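Local structure of insecticyanin A form (Manduca sexta, 1Z24) at residues 3-8 with 128-133; 11-16 with 83-88; 41-46 with 168-173; 52-57 with 71-76. The protein binds the blue chromophore biliverdin IX gamma in a lipocalin barrel and, together with lipoprotein-bound carotenes, gives hornworms their green camouflage colour. All coordinates share one frame; numbering follows the deposited sequence.

Contact 1. Residues 3-8 with 128-133; sequences IFYPGY and HSIHAW. With BLV (biliverdin IX gamma chromophore), chain B.
The CB of Ser129 sits over one face of the Phe4 ring, 3.8 Å from its centroid and close to the ring normal, a CH-pi contact. His122 meets the same ring edge-to-face, and Lys125 makes a cation-pi contact with it. The His128 ring works through its edge. Its ND1 donates to Gly7 O at 2.6 Å, with the oxygen near the imidazole plane, while ND1 itself stands above the carbonyl plane of Gly7. Ile130 CD1 also lies at the edge of this ring. The first torsion of His128 sets CG between its backbone N and carbonyl carbon (chi1 52°), which brings ND1 of the ring to the carbonyl of Gly7. The Tyr5 ring receives Ile130 CG1 at its edge, 3.7 Å from Tyr5 CD2, and the two side chains cross at about a right angle.

Backbone bonds hold these groups in place. Tyr5 N donates to His128 O at 2.7 Å, and His128 N returns a bond to Tyr5 O at 2.8 Å. Tyr5 also packs on Pro6 of the second subunit. Further along the strand, the Trp133 ring has a face covered by the biliverdin methyl CMB, and Trp133 CZ2 is 3.4 Å from biliverdin CHB. This is antiparallel sheet pairing, in which N-terminal strand 3-6 is added to a lipocalin barrel strand that also lines the pigment pocket.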
# COMPACT_ATOMS: atom_id res chain seq x y z
N ILE A 3 -9.41 5.01 -11.98
CA ILE A 3 -8.11 5.31 -11.39
C ILE A 3 -7.26 4.05 -11.14
O ILE A 3 -7.65 3.12 -10.44
CB ILE A 3 -8.22 6.19 -10.13
CG1 ILE A 3 -8.88 7.51 -10.46
CG2 ILE A 3 -6.86 6.46 -9.49
CD1 ILE A 3 -9.86 7.84 -9.39
N PHE A 4 -6.06 4.01 -11.70
CA PHE A 4 -5.16 2.89 -11.52
C PHE A 4 -3.89 3.34 -10.85
O PHE A 4 -3.45 4.47 -10.99
CB PHE A 4 -4.73 2.42 -12.94
CG PHE A 4 -5.63 1.39 -13.54
CD1 PHE A 4 -6.77 1.80 -14.23
CD2 PHE A 4 -5.34 0.03 -13.37
CE1 PHE A 4 -7.61 0.83 -14.79
CE2 PHE A 4 -6.16 -0.93 -13.92
CZ PHE A 4 -7.28 -0.51 -14.64
N TYR A 5 -3.31 2.47 -10.13
CA TYR A 5 -2.07 2.77 -9.47
C TYR A 5 -1.23 1.53 -9.69
O TYR A 5 -1.77 0.44 -9.89
CB TYR A 5 -2.28 2.87 -8.01
CG TYR A 5 -3.15 3.99 -7.62
CD1 TYR A 5 -2.59 5.27 -7.49
CD2 TYR A 5 -4.50 3.82 -7.34
CE1 TYR A 5 -3.35 6.37 -7.08
CE2 TYR A 5 -5.27 4.91 -6.89
CZ TYR A 5 -4.69 6.18 -6.74
OH TYR A 5 -5.40 7.28 -6.33
N PRO A 6 0.07 1.65 -9.67
CA PRO A 6 0.90 0.50 -9.91
C PRO A 6 0.96 -0.53 -8.84
O PRO A 6 0.80 -0.23 -7.68
CB PRO A 6 2.31 0.99 -10.11
CG PRO A 6 2.33 2.44 -9.66
CD PRO A 6 0.86 2.89 -9.57
N GLY A 7 1.21 -1.77 -9.23
CA GLY A 7 1.34 -2.83 -8.25
C GLY A 7 0.07 -3.51 -7.84
O GLY A 7 -0.99 -3.25 -8.39
N TYR A 8 0.24 -4.39 -6.85
CA TYR A 8 -0.88 -5.17 -6.31
C TYR A 8 -1.70 -4.30 -5.40
O TYR A 8 -1.22 -3.28 -4.95
CB TYR A 8 -0.29 -6.36 -5.42
CG TYR A 8 0.52 -7.37 -6.21
CD1 TYR A 8 -0.08 -8.26 -7.08
CD2 TYR A 8 1.91 -7.41 -6.15
CE1 TYR A 8 0.64 -9.21 -7.81
CE2 TYR A 8 2.65 -8.32 -6.90
CZ TYR A 8 2.02 -9.23 -7.74
OH TYR A 8 2.76 -10.13 -8.50
N HIS A 128 -3.47 -1.72 -10.35
CA HIS A 128 -4.81 -1.97 -9.87
C HIS A 128 -5.60 -0.71 -9.96
O HIS A 128 -5.07 0.43 -9.91
CB HIS A 128 -4.86 -2.51 -8.36
CG HIS A 128 -4.08 -1.60 -7.46
ND1 HIS A 128 -2.68 -1.58 -7.46
CD2 HIS A 128 -4.51 -0.67 -6.57
CE1 HIS A 128 -2.32 -0.65 -6.59
NE2 HIS A 128 -3.38 -0.08 -6.02
N SER A 129 -6.90 -0.91 -10.10
CA SER A 129 -7.78 0.23 -10.12
C SER A 129 -8.44 0.31 -8.73
O SER A 129 -8.61 -0.71 -8.06
CB SER A 129 -8.87 0.26 -11.18
OG SER A 129 -9.58 -0.97 -11.22
N ILE A 130 -8.79 1.50 -8.28
CA ILE A 130 -9.43 1.67 -6.99
C ILE A 130 -10.82 2.29 -7.15
O ILE A 130 -11.04 3.28 -7.88
CB ILE A 130 -8.59 2.60 -6.08
CG1 ILE A 130 -7.21 1.97 -5.66
CG2 ILE A 130 -9.43 3.07 -4.89
CD1 ILE A 130 -7.39 0.63 -4.95
N HIS A 131 -11.78 1.71 -6.45
CA HIS A 131 -13.11 2.27 -6.50
C HIS A 131 -13.57 2.61 -5.09
O HIS A 131 -13.24 1.89 -4.15
CB HIS A 131 -14.16 1.42 -7.18
CG HIS A 131 -13.65 1.03 -8.51
ND1 HIS A 131 -13.11 -0.22 -8.77
CD2 HIS A 131 -13.56 1.76 -9.65
CE1 HIS A 131 -12.72 -0.20 -10.09
NE2 HIS A 131 -12.99 0.97 -10.64
N ALA A 132 -14.32 3.70 -4.91
CA ALA A 132 -14.80 4.06 -3.58
C ALA A 132 -16.09 4.82 -3.65
O ALA A 132 -16.32 5.52 -4.65
CB ALA A 132 -13.80 4.89 -2.81
N TRP A 133 -16.93 4.70 -2.59
CA TRP A 133 -18.22 5.38 -2.56
C TRP A 133 -18.59 5.94 -1.21
O TRP A 133 -18.46 5.26 -0.18
CB TRP A 133 -19.35 4.35 -2.75
CG TRP A 133 -19.33 3.62 -4.03
CD1 TRP A 133 -20.14 3.87 -5.12
CD2 TRP A 133 -18.48 2.47 -4.35
NE1 TRP A 133 -19.82 2.92 -6.12
CE2 TRP A 133 -18.80 2.07 -5.70
CE3 TRP A 133 -17.46 1.80 -3.63
CZ2 TRP A 133 -18.14 0.96 -6.34
CZ3 TRP A 133 -16.79 0.74 -4.22
CH2 TRP A 133 -17.14 0.31 -5.56
NA BLV B . -20.01 -1.73 -8.55
C1A BLV B . -19.08 -2.34 -9.33
C2A BLV B . -18.11 -3.11 -8.58
C3A BLV B . -18.47 -2.98 -7.27
C4A BLV B . -19.66 -2.11 -7.27
CMA BLV B . -17.78 -3.53 -5.97
OA BLV B . -19.08 -2.24 -10.54
CAA BLV B . -16.94 -3.82 -9.13
CBA BLV B . -15.97 -2.71 -9.41
CGA BLV B . -14.78 -3.29 -10.19
O1A BLV B . -13.73 -3.52 -9.66
O2A BLV B . -14.92 -3.54 -11.34
CHB BLV B . -20.31 -1.71 -6.10
NB BLV B . -22.18 -0.38 -6.94
C1B BLV B . -21.30 -0.76 -5.94
C2B BLV B . -21.59 -0.07 -4.71
C3B BLV B . -22.62 0.73 -4.98
C4B BLV B . -22.99 0.54 -6.39
CMB BLV B . -20.85 -0.23 -3.39
CAB BLV B . -23.29 1.66 -4.01
CBB BLV B . -23.62 2.88 -4.57
CHC BLV B . -24.07 1.18 -7.00
NC BLV B . -24.08 0.52 -9.33
C1C BLV B . -24.66 1.03 -8.22
C2C BLV B . -26.04 1.46 -8.49
C3C BLV B . -26.37 1.20 -9.76
C4C BLV B . -25.10 0.59 -10.31
CMC BLV B . -26.95 1.98 -7.48
CAC BLV B . -27.63 1.44 -10.61
CBC BLV B . -27.89 0.67 -11.70
CHD BLV B . -24.89 0.22 -11.69
ND BLV B . -23.42 -1.74 -11.34
C1D BLV B . -24.15 -0.84 -12.17
C2D BLV B . -24.02 -1.25 -13.60
C3D BLV B . -23.22 -2.38 -13.64
C4D BLV B . -22.89 -2.64 -12.25
CMD BLV B . -24.60 -0.59 -14.81
OD BLV B . -22.21 -3.58 -11.91
CAD BLV B . -22.82 -3.15 -14.83
CBD BLV B . -23.68 -4.40 -14.88
CGD BLV B . -23.17 -5.39 -16.00
O1D BLV B . -23.67 -5.37 -17.08
O2D BLV B . -22.27 -6.17 -15.79

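Contact 2. Residues 11-16 with 83-88; sequences DVKPVN and TKQGKY
Gln85 runs across Pro14 at about a right angle, with its OE1 3.5 Å from Pro14 CD. It crosses Lys13 in the same way, and its NE2 is 3.9 Å from Lys13 CG. Asn16 instead lies alongside Gln85 and points the same way. Their amide planes are 63° apart, and Asn16 ND2 touches the methylene Gln85 CG at 3.6 Å. Lys13 is bent at its last two torsions, chi3 83° and chi4 57°. The bend curls NZ back to bond Pro14 O at 2.8 Å and Asn16 OD1 at 2.7 Å. With an alanine in place of Gln85, Pro14 CD would probably lose the amide oxygen beside it, Lys13 CG its amide neighbour, and Asn16 ND2 the methylene it lies against.

The two loops join here: residues 11-16 lead toward helix 20-23, and residues 83-88 connect helix 80-83 to barrel strand 88-94 of the lipocalin fold. Gly86 N donates to Val15 O at 2.7 Å, in the carbonyl plane. Both residues also have backbone bonds to Val105, which fastens the pair of loops to strand 97-108. Val15 CG1 packs on Gly86 CA at 3.7 Å. Lys87 lays its CE 4.0 Å from Pro14 CG, while its NZ makes a salt bridge with Asp79.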
# COMPACT_ATOMS: atom_id res chain seq x y z
N ASP A 11 -2.66 -3.73 1.36
CA ASP A 11 -3.33 -4.45 2.42
C ASP A 11 -4.41 -3.50 2.95
O ASP A 11 -4.21 -2.30 3.06
CB ASP A 11 -2.29 -4.72 3.49
CG ASP A 11 -2.76 -5.51 4.75
OD1 ASP A 11 -2.13 -5.48 5.81
OD2 ASP A 11 -3.89 -6.19 4.59
N VAL A 12 -5.54 -4.04 3.28
CA VAL A 12 -6.64 -3.26 3.82
C VAL A 12 -7.56 -4.18 4.63
O VAL A 12 -7.74 -5.35 4.32
CB VAL A 12 -7.39 -2.59 2.70
CG1 VAL A 12 -7.64 -3.63 1.71
CG2 VAL A 12 -8.77 -2.37 3.24
N LYS A 13 -8.12 -3.69 5.70
CA LYS A 13 -9.01 -4.48 6.54
C LYS A 13 -10.29 -3.70 6.70
O LYS A 13 -10.24 -2.57 7.13
CB LYS A 13 -8.38 -4.66 7.91
CG LYS A 13 -9.28 -5.38 8.88
CD LYS A 13 -8.87 -5.33 10.37
CE LYS A 13 -9.36 -4.03 11.02
NZ LYS A 13 -10.82 -3.76 10.97
N PRO A 14 -11.42 -4.28 6.33
CA PRO A 14 -12.69 -3.64 6.42
C PRO A 14 -13.19 -3.53 7.84
O PRO A 14 -12.55 -3.99 8.76
CB PRO A 14 -13.63 -4.48 5.59
CG PRO A 14 -12.96 -5.84 5.42
CD PRO A 14 -11.55 -5.65 5.91
N VAL A 15 -14.34 -2.89 8.00
CA VAL A 15 -14.92 -2.70 9.30
C VAL A 15 -15.18 -3.99 10.09
O VAL A 15 -15.57 -5.03 9.55
CB VAL A 15 -16.19 -1.84 9.14
CG1 VAL A 15 -17.25 -2.65 8.42
CG2 VAL A 15 -16.76 -1.45 10.52
N ASN A 16 -14.96 -3.91 11.40
CA ASN A 16 -15.18 -5.03 12.28
C ASN A 16 -16.62 -5.10 12.87
O ASN A 16 -17.34 -4.09 13.02
CB ASN A 16 -14.25 -4.91 13.51
CG ASN A 16 -12.88 -5.34 13.15
OD1 ASN A 16 -11.91 -4.64 13.33
ND2 ASN A 16 -12.80 -6.52 12.64
N THR A 83 -14.71 -13.86 10.03
CA THR A 83 -14.10 -12.74 10.71
C THR A 83 -15.14 -11.75 11.19
O THR A 83 -14.85 -10.95 12.05
CB THR A 83 -13.10 -11.98 9.83
OG1 THR A 83 -13.83 -11.47 8.69
CG2 THR A 83 -11.96 -12.87 9.34
N LYS A 84 -16.34 -11.77 10.65
CA LYS A 84 -17.38 -10.81 11.06
C LYS A 84 -17.10 -9.41 10.53
O LYS A 84 -17.68 -8.44 11.03
CB LYS A 84 -17.63 -10.74 12.55
CG LYS A 84 -17.65 -12.13 13.16
CD LYS A 84 -18.72 -13.00 12.55
CE LYS A 84 -18.96 -14.33 13.26
NZ LYS A 84 -17.75 -15.18 13.36
N GLN A 85 -16.20 -9.32 9.53
CA GLN A 85 -15.85 -8.02 8.93
C GLN A 85 -16.86 -7.55 7.87
O GLN A 85 -17.70 -8.34 7.38
CB GLN A 85 -14.42 -7.99 8.38
CG GLN A 85 -13.30 -8.07 9.46
CD GLN A 85 -12.07 -8.57 8.75
OE1 GLN A 85 -12.10 -8.74 7.52
NE2 GLN A 85 -11.00 -8.81 9.45
N GLY A 86 -16.82 -6.27 7.49
CA GLY A 86 -17.80 -5.79 6.50
C GLY A 86 -17.38 -5.95 5.07
O GLY A 86 -16.66 -5.13 4.44
N LYS A 87 -17.83 -7.07 4.57
CA LYS A 87 -17.56 -7.47 3.22
C LYS A 87 -18.75 -8.28 2.75
O LYS A 87 -19.16 -9.24 3.41
CB LYS A 87 -16.21 -8.23 3.27
CG LYS A 87 -15.55 -8.29 1.91
CD LYS A 87 -14.35 -9.23 1.86
CE LYS A 87 -13.18 -8.80 2.73
NZ LYS A 87 -12.03 -9.72 2.55
N TYR A 88 -19.33 -7.87 1.62
CA TYR A 88 -20.49 -8.56 1.11
C TYR A 88 -20.44 -8.79 -0.39
O TYR A 88 -19.70 -8.17 -1.15
CB TYR A 88 -21.79 -7.86 1.64
CG TYR A 88 -21.97 -6.46 1.13
CD1 TYR A 88 -22.69 -6.19 -0.05
CD2 TYR A 88 -21.37 -5.39 1.81
CE1 TYR A 88 -22.89 -4.88 -0.52
CE2 TYR A 88 -21.53 -4.09 1.35
CZ TYR A 88 -22.29 -3.84 0.20
OH TYR A 88 -22.40 -2.54 -0.22

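Contact 3. Residues 41-46 with 168-173; sequences GKCTIA and NDFSEA. With BLV (biliverdin IX gamma chromophore), chain B.
The backbone N of Cys43 is shared between two acceptors of the other segment, Asp169 O at 2.8 Å and Asn168 OD1 at 3.3 Å. Both bonds are weak in geometry. The other end of the Asn168 amide reaches Thr44, where ND2 gives a weak bond to OG1 at 3.0 Å. The Asn168 and Thr44 side chains cross at about a right angle. With CG turned away from its own backbone N (chi1 -151°), Asn168 can present both amide atoms to residues 42-44. Its ND2 has a second acceptor in Glu29 OE2. A leucine at Asn168 would probably leave Thr44 OG1 and Glu29 without this donor and Cys43 N with a single acceptor here.

Phe170 adds the apolar half. Thr44 O lies in the ring plane at its edge, 3.3 Å from Phe170 CZ, and Ile45 CG1 is also at the edge, 3.8 Å from Phe170 CE1. Cys43 SG approaches obliquely in a sulfur-aromatic contact. Asp169 OD2 accepts from Ser171 N at 2.8 Å, an Asx turn leading into the N-cap Ser171.

Thr44 CG2 turns to the pigment and is 3.4 Å from biliverdin CMC. The disulfide from Cys43 to Cys175 in helix 172-175 fixes the C-terminal part of the chain to the barrel. Strand 44-50 lies between strands 25-32 and 55-63, and Phe170 meets His28 of strand 25-32 edge-to-face.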
# COMPACT_ATOMS: atom_id res chain seq x y z
N GLY A 41 -24.91 7.63 -14.58
CA GLY A 41 -26.13 7.63 -13.79
C GLY A 41 -26.19 8.72 -12.72
O GLY A 41 -25.19 9.17 -12.17
N LYS A 42 -27.36 9.17 -12.40
CA LYS A 42 -27.45 10.19 -11.39
C LYS A 42 -28.51 9.72 -10.46
O LYS A 42 -29.14 8.74 -10.84
CB LYS A 42 -27.81 11.53 -11.96
CG LYS A 42 -26.90 11.75 -13.14
CD LYS A 42 -26.04 13.00 -13.03
CE LYS A 42 -26.74 14.16 -13.76
NZ LYS A 42 -26.43 14.29 -15.21
N CYS A 43 -28.63 10.39 -9.32
CA CYS A 43 -29.62 10.00 -8.36
C CYS A 43 -29.41 8.54 -8.06
O CYS A 43 -30.36 7.79 -7.95
CB CYS A 43 -31.01 10.17 -8.98
SG CYS A 43 -32.33 9.94 -7.80
N THR A 44 -28.14 8.14 -7.98
CA THR A 44 -27.77 6.76 -7.70
C THR A 44 -28.03 6.29 -6.27
O THR A 44 -27.50 6.86 -5.32
CB THR A 44 -26.29 6.61 -7.97
OG1 THR A 44 -26.13 7.08 -9.22
CG2 THR A 44 -25.87 5.12 -7.96
N ILE A 45 -28.83 5.24 -6.13
CA ILE A 45 -29.14 4.73 -4.82
C ILE A 45 -29.11 3.21 -4.81
O ILE A 45 -29.60 2.52 -5.70
CB ILE A 45 -30.55 5.16 -4.54
CG1 ILE A 45 -30.71 6.66 -4.79
CG2 ILE A 45 -31.02 4.69 -3.15
CD1 ILE A 45 -32.13 7.13 -4.53
N ALA A 46 -28.53 2.67 -3.78
CA ALA A 46 -28.46 1.22 -3.63
C ALA A 46 -29.34 0.88 -2.44
O ALA A 46 -29.13 1.42 -1.35
CB ALA A 46 -27.03 0.75 -3.35
N ASN A 168 -22.49 13.13 -6.62
CA ASN A 168 -23.66 12.69 -7.39
C ASN A 168 -24.78 13.75 -7.26
O ASN A 168 -24.65 14.74 -6.57
CB ASN A 168 -24.21 11.35 -7.00
CG ASN A 168 -24.84 10.74 -8.23
OD1 ASN A 168 -25.55 11.40 -9.00
ND2 ASN A 168 -24.53 9.49 -8.43
N ASP A 169 -25.89 13.58 -7.91
CA ASP A 169 -26.90 14.60 -7.80
C ASP A 169 -28.21 13.97 -7.54
O ASP A 169 -28.61 12.99 -8.17
CB ASP A 169 -26.83 15.47 -9.10
CG ASP A 169 -27.93 16.51 -9.40
OD1 ASP A 169 -28.12 16.95 -10.52
OD2 ASP A 169 -28.70 16.84 -8.39
N PHE A 170 -28.85 14.57 -6.56
CA PHE A 170 -30.15 14.12 -6.10
C PHE A 170 -31.26 15.19 -6.24
O PHE A 170 -32.25 15.15 -5.52
CB PHE A 170 -30.04 13.61 -4.62
CG PHE A 170 -29.16 12.37 -4.63
CD1 PHE A 170 -29.70 11.11 -4.86
CD2 PHE A 170 -27.78 12.51 -4.47
CE1 PHE A 170 -28.88 9.99 -4.93
CE2 PHE A 170 -26.92 11.40 -4.51
CZ PHE A 170 -27.50 10.15 -4.75
N SER A 171 -31.13 16.14 -7.14
CA SER A 171 -32.17 17.14 -7.31
C SER A 171 -33.41 16.45 -7.88
O SER A 171 -33.32 15.30 -8.42
CB SER A 171 -31.69 18.26 -8.18
OG SER A 171 -31.65 17.76 -9.48
N GLU A 172 -34.55 17.13 -7.75
CA GLU A 172 -35.76 16.52 -8.25
C GLU A 172 -35.63 16.22 -9.72
O GLU A 172 -36.10 15.20 -10.24
CB GLU A 172 -36.99 17.33 -7.85
CG GLU A 172 -37.89 16.54 -6.87
CD GLU A 172 -39.30 17.12 -6.76
OE1 GLU A 172 -40.11 16.87 -5.83
OE2 GLU A 172 -39.58 17.93 -7.79
N ALA A 173 -34.93 17.13 -10.37
CA ALA A 173 -34.69 17.02 -11.79
C ALA A 173 -33.90 15.78 -12.09
O ALA A 173 -34.30 14.99 -12.93
CB ALA A 173 -33.98 18.24 -12.34
NA BLV B . -20.01 -1.73 -8.55
C1A BLV B . -19.08 -2.34 -9.33
C2A BLV B . -18.11 -3.11 -8.58
C3A BLV B . -18.47 -2.98 -7.27
C4A BLV B . -19.66 -2.11 -7.27
CMA BLV B . -17.78 -3.53 -5.97
OA BLV B . -19.08 -2.24 -10.54
CAA BLV B . -16.94 -3.82 -9.13
CBA BLV B . -15.97 -2.71 -9.41
CGA BLV B . -14.78 -3.29 -10.19
O1A BLV B . -13.73 -3.52 -9.66
O2A BLV B . -14.92 -3.54 -11.34
CHB BLV B . -20.31 -1.71 -6.10
NB BLV B . -22.18 -0.38 -6.94
C1B BLV B . -21.30 -0.76 -5.94
C2B BLV B . -21.59 -0.07 -4.71
C3B BLV B . -22.62 0.73 -4.98
C4B BLV B . -22.99 0.54 -6.39
CMB BLV B . -20.85 -0.23 -3.39
CAB BLV B . -23.29 1.66 -4.01
CBB BLV B . -23.62 2.88 -4.57
CHC BLV B . -24.07 1.18 -7.00
NC BLV B . -24.08 0.52 -9.33
C1C BLV B . -24.66 1.03 -8.22
C2C BLV B . -26.04 1.46 -8.49
C3C BLV B . -26.37 1.20 -9.76
C4C BLV B . -25.10 0.59 -10.31
CMC BLV B . -26.95 1.98 -7.48
CAC BLV B . -27.63 1.44 -10.61
CBC BLV B . -27.89 0.67 -11.70
CHD BLV B . -24.89 0.22 -11.69
ND BLV B . -23.42 -1.74 -11.34
C1D BLV B . -24.15 -0.84 -12.17
C2D BLV B . -24.02 -1.25 -13.60
C3D BLV B . -23.22 -2.38 -13.64
C4D BLV B . -22.89 -2.64 -12.25
CMD BLV B . -24.60 -0.59 -14.81
OD BLV B . -22.21 -3.58 -11.91
CAD BLV B . -22.82 -3.15 -14.83
CBD BLV B . -23.68 -4.40 -14.88
CGD BLV B . -23.17 -5.39 -16.00
O1D BLV B . -23.67 -5.37 -17.08
O2D BLV B . -22.27 -6.17 -15.79

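Contact 4. Residues 52-57 with 71-76; sequences GKKASV and EGDLEI
Strands 55-57 and 71-76 run antiparallel but well off straight, the directions of these short segments 137° apart. Val57 and Gly72 form a hydrogen-bonded pair: Val57 N donates to Gly72 O at 2.8 Å, and Gly72 N to Val57 O at 3.0 Å. Ser56 and Asp73 are the adjoining non-hydrogen-bonded pair. Beyond them, Leu74 N donates to Ala55 O at 3.0 Å. Val57 O also receives a CA-H contact from Glu71.

The two strands are the arms of the hairpin 55-63 and 66-76, neighbours in the lipocalin barrel. Ala55, Val57 and Leu74 lie on the same face. There Val57 meets Tyr48, Met90 and Phe92, and its side chain is about 7 Å from the biliverdin. Ala55 and Ile76 pack on Leu20 of helix 20-23.

On that inner face Val57 lays CG1 along the backbone of Gly72, 3.5 Å from Gly72 O. The same methyl also touches Leu74 CB. Ala55 CB faces Leu74 CB at 4.0 Å. Leu74 has its CG opposite the backbone N (chi1 -166°), which carries the branch past Ala55 to Tyr48 and Tyr88. Ser56 and Asp73 occupy the other face. The Lys54 side chain crosses that of Asp73 obliquely, its CE 3.9 Å from Asp73 OD2. Lys54 NZ is 4.6 Å from Asp73 OD2, so the opposite charges are near each other but not in contact.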
# COMPACT_ATOMS: atom_id res chain seq x y z
N GLY A 52 -33.28 -11.82 7.51
CA GLY A 52 -32.64 -12.40 8.68
C GLY A 52 -32.04 -13.70 8.18
O GLY A 52 -31.16 -14.34 8.76
N LYS A 53 -32.56 -14.06 7.02
CA LYS A 53 -32.14 -15.25 6.36
C LYS A 53 -31.81 -14.87 4.97
O LYS A 53 -30.92 -15.43 4.32
CB LYS A 53 -33.30 -16.29 6.31
CG LYS A 53 -32.88 -17.78 6.15
CD LYS A 53 -34.02 -18.77 5.83
CE LYS A 53 -33.53 -20.12 5.26
NZ LYS A 53 -33.92 -21.33 6.03
N LYS A 54 -32.54 -13.89 4.49
CA LYS A 54 -32.25 -13.52 3.14
C LYS A 54 -32.12 -12.05 2.89
O LYS A 54 -32.90 -11.25 3.42
CB LYS A 54 -33.14 -14.17 2.16
CG LYS A 54 -32.67 -13.90 0.74
CD LYS A 54 -33.61 -14.50 -0.33
CE LYS A 54 -33.95 -13.64 -1.57
NZ LYS A 54 -35.27 -13.96 -2.22
N ALA A 55 -31.14 -11.74 2.07
CA ALA A 55 -30.86 -10.37 1.70
C ALA A 55 -30.90 -10.16 0.20
O ALA A 55 -30.47 -11.00 -0.56
CB ALA A 55 -29.56 -9.94 2.33
N SER A 56 -31.45 -9.03 -0.24
CA SER A 56 -31.54 -8.74 -1.66
C SER A 56 -31.10 -7.33 -1.98
O SER A 56 -30.98 -6.48 -1.10
CB SER A 56 -32.94 -8.92 -2.16
OG SER A 56 -33.80 -8.02 -1.56
N VAL A 57 -30.84 -7.05 -3.23
CA VAL A 57 -30.42 -5.71 -3.59
C VAL A 57 -31.22 -5.12 -4.73
O VAL A 57 -31.62 -5.81 -5.67
CB VAL A 57 -28.87 -5.59 -3.80
CG1 VAL A 57 -28.25 -6.85 -4.33
CG2 VAL A 57 -28.48 -4.47 -4.73
N GLU A 71 -31.62 -5.96 -10.02
CA GLU A 71 -32.10 -6.69 -8.86
C GLU A 71 -31.20 -7.88 -8.62
O GLU A 71 -30.87 -8.58 -9.57
CB GLU A 71 -33.53 -7.17 -9.08
CG GLU A 71 -34.45 -6.00 -9.52
CD GLU A 71 -35.93 -6.31 -9.47
OE1 GLU A 71 -36.60 -5.98 -8.53
OE2 GLU A 71 -36.42 -6.98 -10.49
N GLY A 72 -30.77 -8.11 -7.36
CA GLY A 72 -29.90 -9.25 -7.14
C GLY A 72 -29.95 -9.71 -5.72
O GLY A 72 -30.75 -9.22 -4.95
N ASP A 73 -29.07 -10.64 -5.41
CA ASP A 73 -28.97 -11.20 -4.12
C ASP A 73 -27.79 -10.60 -3.41
O ASP A 73 -26.83 -10.16 -4.03
CB ASP A 73 -28.83 -12.71 -4.25
CG ASP A 73 -30.08 -13.35 -4.91
OD1 ASP A 73 -30.01 -14.06 -5.91
OD2 ASP A 73 -31.21 -13.06 -4.28
N LEU A 74 -27.89 -10.62 -2.11
CA LEU A 74 -26.83 -10.09 -1.29
C LEU A 74 -26.48 -11.05 -0.18
O LEU A 74 -27.37 -11.62 0.45
CB LEU A 74 -27.30 -8.71 -0.72
CG LEU A 74 -26.13 -7.90 -0.14
CD1 LEU A 74 -26.48 -6.45 0.10
CD2 LEU A 74 -25.73 -8.43 1.20
N GLU A 75 -25.21 -11.23 0.09
CA GLU A 75 -24.81 -12.12 1.16
C GLU A 75 -23.47 -11.70 1.72
O GLU A 75 -22.67 -11.03 1.04
CB GLU A 75 -24.68 -13.50 0.56
CG GLU A 75 -24.92 -14.66 1.48
CD GLU A 75 -24.53 -15.89 0.78
OE1 GLU A 75 -24.46 -16.99 1.33
OE2 GLU A 75 -24.25 -15.63 -0.48
N ILE A 76 -23.23 -12.10 2.97
CA ILE A 76 -21.98 -11.76 3.55
C ILE A 76 -20.91 -12.60 2.88
O ILE A 76 -21.07 -13.81 2.61
CB ILE A 76 -21.91 -12.10 5.04
CG1 ILE A 76 -22.94 -11.35 5.88
CG2 ILE A 76 -20.50 -11.86 5.63
CD1 ILE A 76 -22.82 -9.82 5.90

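From the N terminus, residues 3-8 pair with 128-133, so contact 1 closes a loop holding most of the barrel strands. Contact 2 follows at once with 11-16 and is nested inside that loop. It ties the N-terminal segment to the loop before strand 88-94. Contact 3 starts at 41-46 and closes at 168-173, so it crosses both contacts 1 and 2 and brings the C-terminal part back to strand 44-50. Contact 4, the local hairpin pairing, is nested inside the other three. It touches contact 2, where Tyr88 packs on Leu74. Contacts 1 and 3 reach the biliverdin from centres about 25 Å apart.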